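Local atomic coordinates of putative phosphonate binding protein for ABC transporter (PDB entry 5LQ5), a protein that binds inorganic phosphite strongly, and methylphosphonate and phosphate only very weakly, probably as the periplasmic solute-binding component of an ABC transporter. Residues G9-D13 against V43-A49; F90-V96 against D171-K177; Y203-H207 against Q259-I263; I230-I235 against A249-K254. One frame throughout, in Å; residues are numbered along the deposited sequence.

Interaction 1: G9-D13 against V43-A49. With PO3 (phosphite ion), chain B.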
# COMPACT_ATOMS: atom_id res chain seq x y z
N GLY A 9 -3.26 -6.25 -11.29
CA GLY A 9 -3.90 -5.11 -10.61
C GLY A 9 -3.06 -4.64 -9.42
O GLY A 9 -2.02 -5.23 -9.06
N ALA A 10 -3.53 -3.56 -8.82
CA ALA A 10 -2.85 -2.96 -7.69
C ALA A 10 -3.76 -2.01 -6.95
O ALA A 10 -4.55 -1.29 -7.56
CB ALA A 10 -1.63 -2.22 -8.16
N ILE A 11 -3.63 -1.95 -5.64
CA ILE A 11 -4.32 -0.91 -4.89
C ILE A 11 -3.84 0.46 -5.40
O ILE A 11 -2.62 0.65 -5.63
CB ILE A 11 -4.16 -1.03 -3.36
CG1 ILE A 11 -2.69 -1.12 -2.94
CG2 ILE A 11 -4.98 -2.23 -2.84
CD1 ILE A 11 -2.49 -0.87 -1.47
N PRO A 12 -4.75 1.43 -5.57
CA PRO A 12 -4.38 2.75 -6.11
C PRO A 12 -3.88 3.69 -5.00
O PRO A 12 -4.55 4.63 -4.59
CB PRO A 12 -5.68 3.23 -6.73
CG PRO A 12 -6.76 2.58 -5.90
CD PRO A 12 -6.21 1.24 -5.50
N ASP A 13 -2.67 3.38 -4.54
CA ASP A 13 -2.07 3.99 -3.33
C ASP A 13 -1.28 5.26 -3.63
O ASP A 13 -0.81 5.94 -2.73
CB ASP A 13 -1.24 2.98 -2.55
CG ASP A 13 0.08 2.60 -3.25
OD1 ASP A 13 0.20 2.76 -4.48
OD2 ASP A 13 1.00 2.17 -2.54
N VAL A 43 -7.85 0.24 -11.27
CA VAL A 43 -9.13 0.31 -10.55
C VAL A 43 -9.32 1.66 -9.90
O VAL A 43 -8.35 2.37 -9.64
CB VAL A 43 -9.23 -0.81 -9.50
CG1 VAL A 43 -9.20 -2.16 -10.21
CG2 VAL A 43 -8.15 -0.65 -8.42
N ILE A 44 -10.55 1.96 -9.51
CA ILE A 44 -10.85 3.30 -8.96
C ILE A 44 -10.47 3.50 -7.49
O ILE A 44 -10.20 4.63 -7.10
CB ILE A 44 -12.32 3.74 -9.18
CG1 ILE A 44 -13.30 2.78 -8.51
CG2 ILE A 44 -12.58 3.96 -10.67
CD1 ILE A 44 -14.70 3.38 -8.36
N ASN A 45 -10.47 2.43 -6.68
CA ASN A 45 -10.21 2.55 -5.23
C ASN A 45 -9.78 1.21 -4.64
O ASN A 45 -9.70 0.20 -5.37
CB ASN A 45 -11.41 3.18 -4.51
CG ASN A 45 -12.69 2.38 -4.64
OD1 ASN A 45 -12.67 1.14 -4.71
ND2 ASN A 45 -13.81 3.08 -4.69
N TYR A 46 -9.43 1.19 -3.35
CA TYR A 46 -8.94 -0.03 -2.73
C TYR A 46 -10.01 -1.12 -2.72
O TYR A 46 -9.70 -2.28 -2.91
CB TYR A 46 -8.50 0.21 -1.30
CG TYR A 46 -7.11 0.84 -1.07
CD1 TYR A 46 -6.25 0.33 -0.10
CD2 TYR A 46 -6.69 1.97 -1.75
CE1 TYR A 46 -5.04 0.92 0.16
CE2 TYR A 46 -5.50 2.61 -1.44
CZ TYR A 46 -4.66 2.07 -0.51
OH TYR A 46 -3.45 2.66 -0.19
N ILE A 47 -11.28 -0.74 -2.52
CA ILE A 47 -12.34 -1.74 -2.49
C ILE A 47 -12.43 -2.43 -3.84
O ILE A 47 -12.62 -3.63 -3.91
CB ILE A 47 -13.68 -1.13 -2.08
CG1 ILE A 47 -13.66 -0.85 -0.60
CG2 ILE A 47 -14.85 -2.05 -2.41
CD1 ILE A 47 -14.81 0.03 -0.12
N ALA A 48 -12.28 -1.65 -4.89
CA ALA A 48 -12.36 -2.19 -6.27
C ALA A 48 -11.23 -3.20 -6.55
O ALA A 48 -11.38 -4.11 -7.38
CB ALA A 48 -12.35 -1.08 -7.30
N ALA A 49 -10.08 -3.00 -5.92
CA ALA A 49 -8.99 -3.97 -6.05
C ALA A 49 -9.36 -5.32 -5.42
O ALA A 49 -9.18 -6.38 -6.03
CB ALA A 49 -7.71 -3.40 -5.47
P PO3 B . -1.27 0.30 2.16
O1 PO3 B . -0.20 0.61 3.26
O2 PO3 B . -2.39 -0.73 2.59
O3 PO3 B . -1.89 1.62 1.60
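Ile-11 is centred almost exactly over one face of the Tyr-46 ring: its CB lies 4.0 Å from the ring centroid and only 5° off the normal, a CH-pi contact made by a branch point. The setting is the periplasmic binding protein fold, in which the loop leaving strand 5-10 packs against the first turn of helix 46-54 beside the ligand. Both branches of Ile-11 extend the contact, CD1 reaching Tyr-46 CE1 at 3.5 Å and CG2 also meeting Ala-49 CB. With CG1 lodged between the backbone N and the carbonyl carbon (chi1 53°), the side chain is spread along the ring instead of standing off it. Pro-12 fills the adjoining position, its CG pressing on Asn-45 CA at 3.5 Å and its CD touching Val-43 CG2 and Tyr-46 CD2. Pro-12 is also the centre of an inverse gamma turn, closed by a weak bond from Asp-13 N to Ile-11 O, and this turn brings Asp-13 CB to 3.2 Å from Tyr-46 OH. The carboxylate itself serves another pocket residue, since OD2 bonds to the hydroxyl of Tyr-206. Tyr-46, with Ile-11 packed on one face, gives its hydroxyl proton to phosphite O3 at 2.6 Å, the anion lying at the ring edge; Ser-126, Thr-127, Ser-128 and His-158 bond to the same anion. Just before Tyr-46, Asn-45 is the N-cap of the helix: its OD1 accepts from Ala-48 N at 2.8 Å, the donor almost in line with the side-chain C=O (173°).

Interaction 2: F90-V96 against D171-K177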
# COMPACT_ATOMS: atom_id res chain seq x y z
N PHE A 90 7.66 -2.42 7.80
CA PHE A 90 7.12 -1.23 7.13
C PHE A 90 6.72 -0.20 8.20
O PHE A 90 6.35 -0.56 9.31
CB PHE A 90 5.92 -1.60 6.24
CG PHE A 90 5.75 -0.68 5.07
CD1 PHE A 90 6.54 -0.84 3.96
CD2 PHE A 90 4.84 0.39 5.08
CE1 PHE A 90 6.48 0.02 2.89
CE2 PHE A 90 4.76 1.24 3.98
CZ PHE A 90 5.59 1.07 2.89
N LYS A 91 6.76 1.07 7.82
CA LYS A 91 6.45 2.20 8.69
C LYS A 91 5.58 3.26 8.02
O LYS A 91 5.60 3.43 6.81
CB LYS A 91 7.72 2.89 9.20
CG LYS A 91 8.64 1.97 9.96
CD LYS A 91 9.95 2.69 10.24
CE LYS A 91 10.88 1.83 11.08
NZ LYS A 91 12.09 2.62 11.44
N SER A 92 4.81 3.95 8.86
CA SER A 92 4.11 5.15 8.46
C SER A 92 4.84 6.37 8.99
O SER A 92 5.63 6.31 9.95
CB SER A 92 2.69 5.18 9.00
OG SER A 92 1.93 4.04 8.60
N VAL A 93 4.50 7.50 8.40
CA VAL A 93 4.81 8.82 8.92
C VAL A 93 3.55 9.63 9.13
O VAL A 93 2.54 9.52 8.40
CB VAL A 93 5.77 9.62 8.01
CG1 VAL A 93 7.10 8.88 7.93
CG2 VAL A 93 5.19 9.88 6.60
N PHE A 94 3.58 10.38 10.22
CA PHE A 94 2.68 11.48 10.44
C PHE A 94 3.37 12.75 9.98
O PHE A 94 4.53 13.00 10.33
CB PHE A 94 2.29 11.60 11.90
CG PHE A 94 1.33 10.52 12.38
CD1 PHE A 94 -0.00 10.79 12.59
CD2 PHE A 94 1.78 9.25 12.64
CE1 PHE A 94 -0.86 9.81 13.07
CE2 PHE A 94 0.92 8.24 13.10
CZ PHE A 94 -0.41 8.52 13.30
N VAL A 95 2.66 13.56 9.21
CA VAL A 95 3.14 14.84 8.70
C VAL A 95 2.20 15.96 9.12
O VAL A 95 0.97 15.74 9.28
CB VAL A 95 3.35 14.85 7.19
CG1 VAL A 95 4.36 13.81 6.77
CG2 VAL A 95 2.06 14.70 6.43
N VAL A 96 2.78 17.15 9.28
CA VAL A 96 2.04 18.35 9.64
C VAL A 96 2.38 19.51 8.73
O VAL A 96 3.50 19.59 8.20
CB VAL A 96 2.23 18.77 11.10
CG1 VAL A 96 1.65 17.72 12.04
CG2 VAL A 96 3.71 19.01 11.41
N ASP A 171 -4.65 19.97 8.42
CA ASP A 171 -3.48 20.35 9.21
C ASP A 171 -2.40 19.26 9.34
O ASP A 171 -1.22 19.54 9.55
CB ASP A 171 -3.93 20.73 10.63
CG ASP A 171 -4.86 21.89 10.65
OD1 ASP A 171 -4.52 22.92 10.00
OD2 ASP A 171 -5.91 21.81 11.33
N ALA A 172 -2.85 18.00 9.27
CA ALA A 172 -2.02 16.85 9.57
C ALA A 172 -2.58 15.64 8.86
O ALA A 172 -3.76 15.60 8.57
CB ALA A 172 -1.96 16.57 11.07
N GLY A 173 -1.72 14.65 8.65
CA GLY A 173 -2.13 13.37 8.08
C GLY A 173 -1.09 12.28 8.29
O GLY A 173 -0.04 12.52 8.88
N ALA A 174 -1.43 11.07 7.86
CA ALA A 174 -0.56 9.92 7.95
C ALA A 174 -0.48 9.18 6.66
O ALA A 174 -1.49 9.04 5.95
CB ALA A 174 -1.01 8.98 9.06
N LEU A 175 0.70 8.65 6.37
CA LEU A 175 0.92 7.93 5.11
C LEU A 175 2.11 6.98 5.16
O LEU A 175 2.91 7.01 6.08
CB LEU A 175 1.06 8.90 3.92
CG LEU A 175 2.32 9.77 3.95
CD1 LEU A 175 2.79 9.96 2.51
CD2 LEU A 175 2.06 11.09 4.64
N ASN A 176 2.18 6.18 4.11
CA ASN A 176 3.31 5.31 3.72
C ASN A 176 4.65 6.11 3.77
O ASN A 176 4.80 7.12 3.10
CB ASN A 176 2.99 4.82 2.31
CG ASN A 176 4.06 4.00 1.66
OD1 ASN A 176 5.25 4.28 1.81
ND2 ASN A 176 3.66 3.00 0.88
N LYS A 177 5.62 5.63 4.53
CA LYS A 177 6.90 6.39 4.74
C LYS A 177 7.74 6.43 3.44
O LYS A 177 8.36 7.45 3.13
CB LYS A 177 7.72 5.76 5.87
CG LYS A 177 9.12 6.38 6.05
CD LYS A 177 9.68 5.91 7.39
CE LYS A 177 11.04 6.53 7.69
NZ LYS A 177 12.11 5.82 6.96
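Val-93, Val-95 and Leu-175 form the apolar centre on one face of an antiparallel strand pair. Leu-175 CD2 sits between the two valines, 3.9 Å from Val-93 CG2 and 4.0 Å from Val-95 CG2; its chi1 of 68° turns the side chain back toward strand 92-97. The other valine branch, Val-93 CG1, rests on the aliphatic stem of Lys-177, 3.7 Å from CG. Phe-94 and Ala-174 share the other face, where Ala-174 CB lies over the centre of the phenyl ring, 4.1 Å from its centroid. Between these layers Val-93 and Leu-175 exchange two backbone bonds, as do Val-95 and Gly-173; the Val-93 N to Leu-175 O bond, 2.9 Å long, is nearly straight at 168°. A longer bond from Lys-177 N to Lys-91 O carries the pairing into the start of helix 177-186. At the polar edge the amide of Asn-176 meets the rim of Phe-90 with the two planes 90° apart, ND2 lying 3.4 Å from CZ. Asn-176 is the N-cap of this helix: OD1 accepts from Val-179 N, while ND2 bonds to the hydroxyl of the pocket residue Tyr-206. With an alanine at Asn-176, the Val-179 N-H and the Tyr-206 hydroxyl would probably each lose a partner, leaving that helix end uncapped and the tyrosine less firmly placed. Strand 92-97 is flanked on its far side by strand 194-199, and the two faces of the pair are covered by helix 127-139, over Phe-94 and Ala-174, and by helix 158-167, against Leu-175.

Interaction 3: Y203-H207 against Q259-I263. With PO3 (phosphite ion), chain B.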
# COMPACT_ATOMS: atom_id res chain seq x y z
N TYR A 203 5.54 -2.70 11.12
CA TYR A 203 4.44 -3.65 10.92
C TYR A 203 4.61 -4.26 9.50
O TYR A 203 5.43 -3.80 8.73
CB TYR A 203 3.04 -2.98 11.12
CG TYR A 203 2.88 -1.74 10.30
CD1 TYR A 203 2.50 -1.84 8.96
CD2 TYR A 203 3.19 -0.47 10.82
CE1 TYR A 203 2.39 -0.71 8.17
CE2 TYR A 203 3.08 0.67 10.04
CZ TYR A 203 2.70 0.54 8.70
OH TYR A 203 2.60 1.64 7.88
N VAL A 204 3.79 -5.26 9.17
CA VAL A 204 3.87 -5.90 7.83
C VAL A 204 2.93 -5.18 6.86
O VAL A 204 1.87 -4.74 7.27
CB VAL A 204 3.53 -7.41 7.87
CG1 VAL A 204 2.05 -7.65 8.11
CG2 VAL A 204 3.94 -8.07 6.59
N ASP A 205 3.28 -5.09 5.58
CA ASP A 205 2.42 -4.37 4.63
C ASP A 205 2.30 -5.07 3.26
O ASP A 205 1.54 -6.06 3.12
CB ASP A 205 2.80 -2.89 4.57
CG ASP A 205 1.66 -2.00 3.98
OD1 ASP A 205 0.64 -2.55 3.48
OD2 ASP A 205 1.76 -0.75 4.09
N TYR A 206 2.94 -4.51 2.24
CA TYR A 206 2.56 -4.86 0.88
C TYR A 206 2.97 -6.26 0.46
O TYR A 206 3.98 -6.79 0.92
CB TYR A 206 3.15 -3.88 -0.13
CG TYR A 206 2.63 -2.46 -0.06
CD1 TYR A 206 1.72 -2.02 -0.99
CD2 TYR A 206 3.10 -1.55 0.87
CE1 TYR A 206 1.25 -0.72 -1.00
CE2 TYR A 206 2.63 -0.22 0.90
CZ TYR A 206 1.73 0.20 -0.05
OH TYR A 206 1.30 1.53 0.00
N HIS A 207 2.17 -6.84 -0.44
CA HIS A 207 2.44 -8.16 -1.00
C HIS A 207 1.64 -8.47 -2.23
O HIS A 207 0.53 -7.95 -2.42
CB HIS A 207 2.23 -9.24 0.06
CG HIS A 207 0.84 -9.32 0.63
ND1 HIS A 207 0.33 -8.38 1.50
CD2 HIS A 207 -0.11 -10.27 0.52
CE1 HIS A 207 -0.89 -8.74 1.87
NE2 HIS A 207 -1.17 -9.89 1.29
N GLN A 259 2.21 -14.42 8.11
CA GLN A 259 2.89 -13.20 8.54
C GLN A 259 1.90 -12.03 8.75
O GLN A 259 2.23 -11.04 9.41
CB GLN A 259 4.13 -12.83 7.71
CG GLN A 259 3.94 -12.07 6.42
CD GLN A 259 5.21 -11.38 5.91
OE1 GLN A 259 6.34 -11.77 6.19
NE2 GLN A 259 5.02 -10.33 5.15
N TYR A 260 0.67 -12.19 8.24
CA TYR A 260 -0.32 -11.09 8.28
C TYR A 260 -1.31 -11.22 9.45
O TYR A 260 -2.30 -10.51 9.51
CB TYR A 260 -1.09 -11.00 6.94
CG TYR A 260 -0.11 -10.77 5.82
CD1 TYR A 260 0.44 -9.49 5.56
CD2 TYR A 260 0.38 -11.85 5.11
CE1 TYR A 260 1.41 -9.33 4.56
CE2 TYR A 260 1.35 -11.71 4.16
CZ TYR A 260 1.86 -10.48 3.88
OH TYR A 260 2.86 -10.46 2.94
N LYS A 261 -1.04 -12.15 10.37
CA LYS A 261 -1.87 -12.38 11.56
C LYS A 261 -2.13 -11.12 12.39
O LYS A 261 -3.26 -10.84 12.78
CB LYS A 261 -1.22 -13.46 12.46
CG LYS A 261 -2.06 -13.96 13.62
CD LYS A 261 -1.22 -14.89 14.51
CE LYS A 261 -1.83 -15.12 15.89
NZ LYS A 261 -1.51 -14.06 16.89
N ASN A 262 -1.08 -10.35 12.62
CA ASN A 262 -1.19 -9.12 13.44
C ASN A 262 -2.04 -8.06 12.71
O ASN A 262 -2.91 -7.44 13.32
CB ASN A 262 0.20 -8.58 13.78
CG ASN A 262 0.15 -7.28 14.54
OD1 ASN A 262 -0.27 -7.22 15.71
ND2 ASN A 262 0.55 -6.22 13.87
N ILE A 263 -1.86 -7.93 11.39
CA ILE A 263 -2.71 -6.99 10.65
C ILE A 263 -4.18 -7.42 10.73
O ILE A 263 -5.07 -6.61 10.95
CB ILE A 263 -2.27 -6.88 9.18
CG1 ILE A 263 -0.87 -6.25 9.06
CG2 ILE A 263 -3.29 -6.08 8.35
CD1 ILE A 263 -0.66 -4.91 9.72
P PO3 B . -1.27 0.30 2.16
O1 PO3 B . -0.20 0.61 3.26
O2 PO3 B . -2.39 -0.73 2.59
O3 PO3 B . -1.89 1.62 1.60
O HOH W 1 2.25 -6.52 11.45
O HOH W 2 4.21 -8.01 3.31
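His-207 and Tyr-260 stack face to face, their centroids 4.0 Å apart and their planes inclined by 28°. Tyr-260 CZ lies over the centre of the imidazole, and the other phenol face carries Gln-259 CG, so the tyrosine is clamped between the two. The bond from His-207 ND1 to Asp-205 O, 3.1 Å long and close to the ring plane, probably fixes the imidazole's rotation. At the end of the stack a buried water donates to Tyr-206 O at 2.7 Å and accepts from Tyr-260 OH. Val-204 packs toward Tyr-260 and Ile-263, but it has two conformers and its very short contacts are doubtful. Looser is the solvent side, where another water accepts from both Val-204 N and Asn-262 ND2, the latter on an exposed residue. The loop so held carries two pocket residues: Asp-205 OD2 lies 2.5 Å from phosphite O1 while OD1 accepts from Gly-65 N, and Tyr-206 CZ is 3.7 Å from the phosphorus. Around the contact, Val-69 and Arg-72 of helix 65-74 reach Tyr-260, strand 79-84 touches the side chains of both stacked residues through Val-80 and Gln-83, and helix 127-139 meets Tyr-203 and Ile-263.

Interaction 4: I230-I235 against A249-K254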
# COMPACT_ATOMS: atom_id res chain seq x y z
N ILE A 230 9.13 -13.44 -10.37
CA ILE A 230 9.07 -12.26 -9.49
C ILE A 230 10.25 -12.29 -8.48
O ILE A 230 10.92 -11.28 -8.26
CB ILE A 230 7.70 -12.16 -8.79
CG1 ILE A 230 6.57 -11.90 -9.83
CG2 ILE A 230 7.71 -11.08 -7.72
CD1 ILE A 230 5.15 -12.01 -9.28
N LEU A 231 10.50 -13.45 -7.89
CA LEU A 231 11.58 -13.59 -6.92
C LEU A 231 12.98 -13.47 -7.54
O LEU A 231 13.95 -13.15 -6.84
CB LEU A 231 11.46 -14.93 -6.18
CG LEU A 231 10.24 -15.07 -5.28
CD1 LEU A 231 10.15 -16.51 -4.76
CD2 LEU A 231 10.27 -14.09 -4.13
N ASN A 232 13.08 -13.72 -8.83
CA ASN A 232 14.40 -13.72 -9.51
C ASN A 232 14.71 -12.42 -10.25
O ASN A 232 15.76 -12.30 -10.88
CB ASN A 232 14.54 -14.91 -10.45
CG ASN A 232 14.69 -16.24 -9.70
OD1 ASN A 232 15.32 -16.30 -8.68
ND2 ASN A 232 14.13 -17.29 -10.26
N LEU A 233 13.82 -11.43 -10.16
CA LEU A 233 14.11 -10.10 -10.66
C LEU A 233 15.41 -9.59 -10.03
O LEU A 233 15.64 -9.64 -8.82
CB LEU A 233 12.96 -9.11 -10.42
CG LEU A 233 11.70 -9.28 -11.28
CD1 LEU A 233 10.59 -8.39 -10.74
CD2 LEU A 233 11.95 -9.00 -12.74
N ASP A 234 16.27 -9.10 -10.90
CA ASP A 234 17.72 -8.97 -10.67
C ASP A 234 18.14 -7.52 -10.94
O ASP A 234 18.14 -7.04 -12.09
CB ASP A 234 18.46 -9.96 -11.59
CG ASP A 234 19.96 -9.82 -11.55
OD1 ASP A 234 20.52 -9.26 -10.59
OD2 ASP A 234 20.59 -10.29 -12.53
N ILE A 235 18.48 -6.83 -9.86
CA ILE A 235 18.90 -5.40 -9.88
C ILE A 235 20.04 -5.11 -10.90
O ILE A 235 20.19 -4.01 -11.41
CB ILE A 235 19.31 -4.93 -8.45
CG1 ILE A 235 19.35 -3.40 -8.36
CG2 ILE A 235 20.64 -5.55 -8.01
CD1 ILE A 235 17.99 -2.76 -8.22
N ALA A 249 12.97 -0.96 -4.15
CA ALA A 249 13.44 -2.24 -3.60
C ALA A 249 14.57 -2.79 -4.44
O ALA A 249 14.62 -2.56 -5.64
CB ALA A 249 12.32 -3.25 -3.54
N LYS A 250 15.48 -3.50 -3.78
CA LYS A 250 16.59 -4.22 -4.46
C LYS A 250 16.20 -5.59 -5.00
O LYS A 250 16.86 -6.15 -5.87
CB LYS A 250 17.81 -4.33 -3.52
CG LYS A 250 18.27 -2.99 -2.94
CD LYS A 250 18.78 -2.01 -4.00
CE LYS A 250 18.59 -0.56 -3.57
NZ LYS A 250 19.16 0.39 -4.56
N ARG A 251 15.10 -6.12 -4.45
CA ARG A 251 14.61 -7.45 -4.78
C ARG A 251 13.19 -7.65 -4.23
O ARG A 251 12.73 -6.91 -3.36
CB ARG A 251 15.52 -8.52 -4.17
CG ARG A 251 15.66 -8.45 -2.65
CD ARG A 251 16.56 -9.56 -2.13
NE ARG A 251 16.56 -9.60 -0.67
CZ ARG A 251 16.93 -10.64 0.08
NH1 ARG A 251 17.38 -11.77 -0.46
NH2 ARG A 251 16.84 -10.54 1.41
N PHE A 252 12.54 -8.67 -4.75
CA PHE A 252 11.39 -9.29 -4.10
C PHE A 252 11.83 -10.56 -3.37
O PHE A 252 12.76 -11.20 -3.78
CB PHE A 252 10.29 -9.64 -5.10
CG PHE A 252 9.57 -8.45 -5.67
CD1 PHE A 252 8.61 -7.78 -4.93
CD2 PHE A 252 9.85 -8.00 -6.93
CE1 PHE A 252 7.96 -6.67 -5.47
CE2 PHE A 252 9.22 -6.91 -7.47
CZ PHE A 252 8.24 -6.24 -6.75
N ILE A 253 11.12 -10.88 -2.30
CA ILE A 253 11.37 -12.03 -1.43
C ILE A 253 10.06 -12.77 -1.16
O ILE A 253 8.97 -12.24 -1.39
CB ILE A 253 11.99 -11.60 -0.07
CG1 ILE A 253 11.03 -10.73 0.73
CG2 ILE A 253 13.32 -10.88 -0.30
CD1 ILE A 253 11.48 -10.52 2.16
N LYS A 254 10.20 -13.96 -0.62
CA LYS A 254 9.06 -14.81 -0.27
C LYS A 254 8.22 -14.19 0.86
O LYS A 254 8.70 -13.45 1.72
CB LYS A 254 9.50 -16.23 0.15
CG LYS A 254 10.15 -16.97 -0.99
CD LYS A 254 10.50 -18.38 -0.60
CE LYS A 254 11.52 -18.94 -1.57
NZ LYS A 254 11.89 -20.34 -1.24
O HOH W 3 13.73 -10.07 -6.96
O HOH W 4 14.35 -13.27 -4.17
O HOH W 5 17.59 -8.12 -7.41
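Phe-252 is wedged against the end of helix 222-231, where Ile-230 CG2 approaches one side of its ring, 4.2 Å from the centroid and 29° off the normal: an off-centre CH-pi contact. Leu-233 lies alongside, pointing the same way, and its CD1 meets the ring edge at CE2, 3.8 Å away. Next to them the branches of Leu-231 divide, CD2 lying over the backbone of Ile-253 and Lys-254 and CD1 touching the stem of the poorly ordered Lys-254. The two backbones are joined through water. One water donates to Leu-231 O and, at 2.6 Å, to Phe-252 O; another donates to Leu-233 O and Lys-250 O while accepting from Ile-235 N; a third accepts from Phe-252 N at 2.9 Å and also lies near Leu-233 O. Farther out, Trp-208 and Phe-247 each meet the phenyl ring edge-to-face. An alanine in place of Phe-252 would probably open a gap beside Ile-230 and Leu-233 and leave both aromatic neighbours without their ring partner. Ile-253 is bonded through its backbone to Gln-83, and the side chain of Phe-252 is about 14 Å from the phosphite. Thus the end of helix 222-231 and the loop after it pack against the short, weakly bonded strand 252-253, at the border of the six-stranded mixed sheet of an alpha/beta domain.

Interactions 1, 3 and 4 all adjoin the six-stranded sheet, through strands 5-10, 207-210 and 252-253, whereas interaction 2 lies in the five-stranded sheet. This division is consistent with the two lobes of a periplasmic binding protein, with phosphite between them. Along the chain interaction 1 closes first and interaction 2 follows; interaction 4 is nested within the loop closed by interaction 3. The centres of interactions 1 and 2 are about 20 Å apart, yet 203-207 touches both: Asp-13 OD2 is 2.6 Å from Tyr-206 OH, and Ser-92 OG is 2.6 Å from Tyr-203 OH. Interaction 4, about 23 Å from interaction 1 between centres, is remote from the ligand.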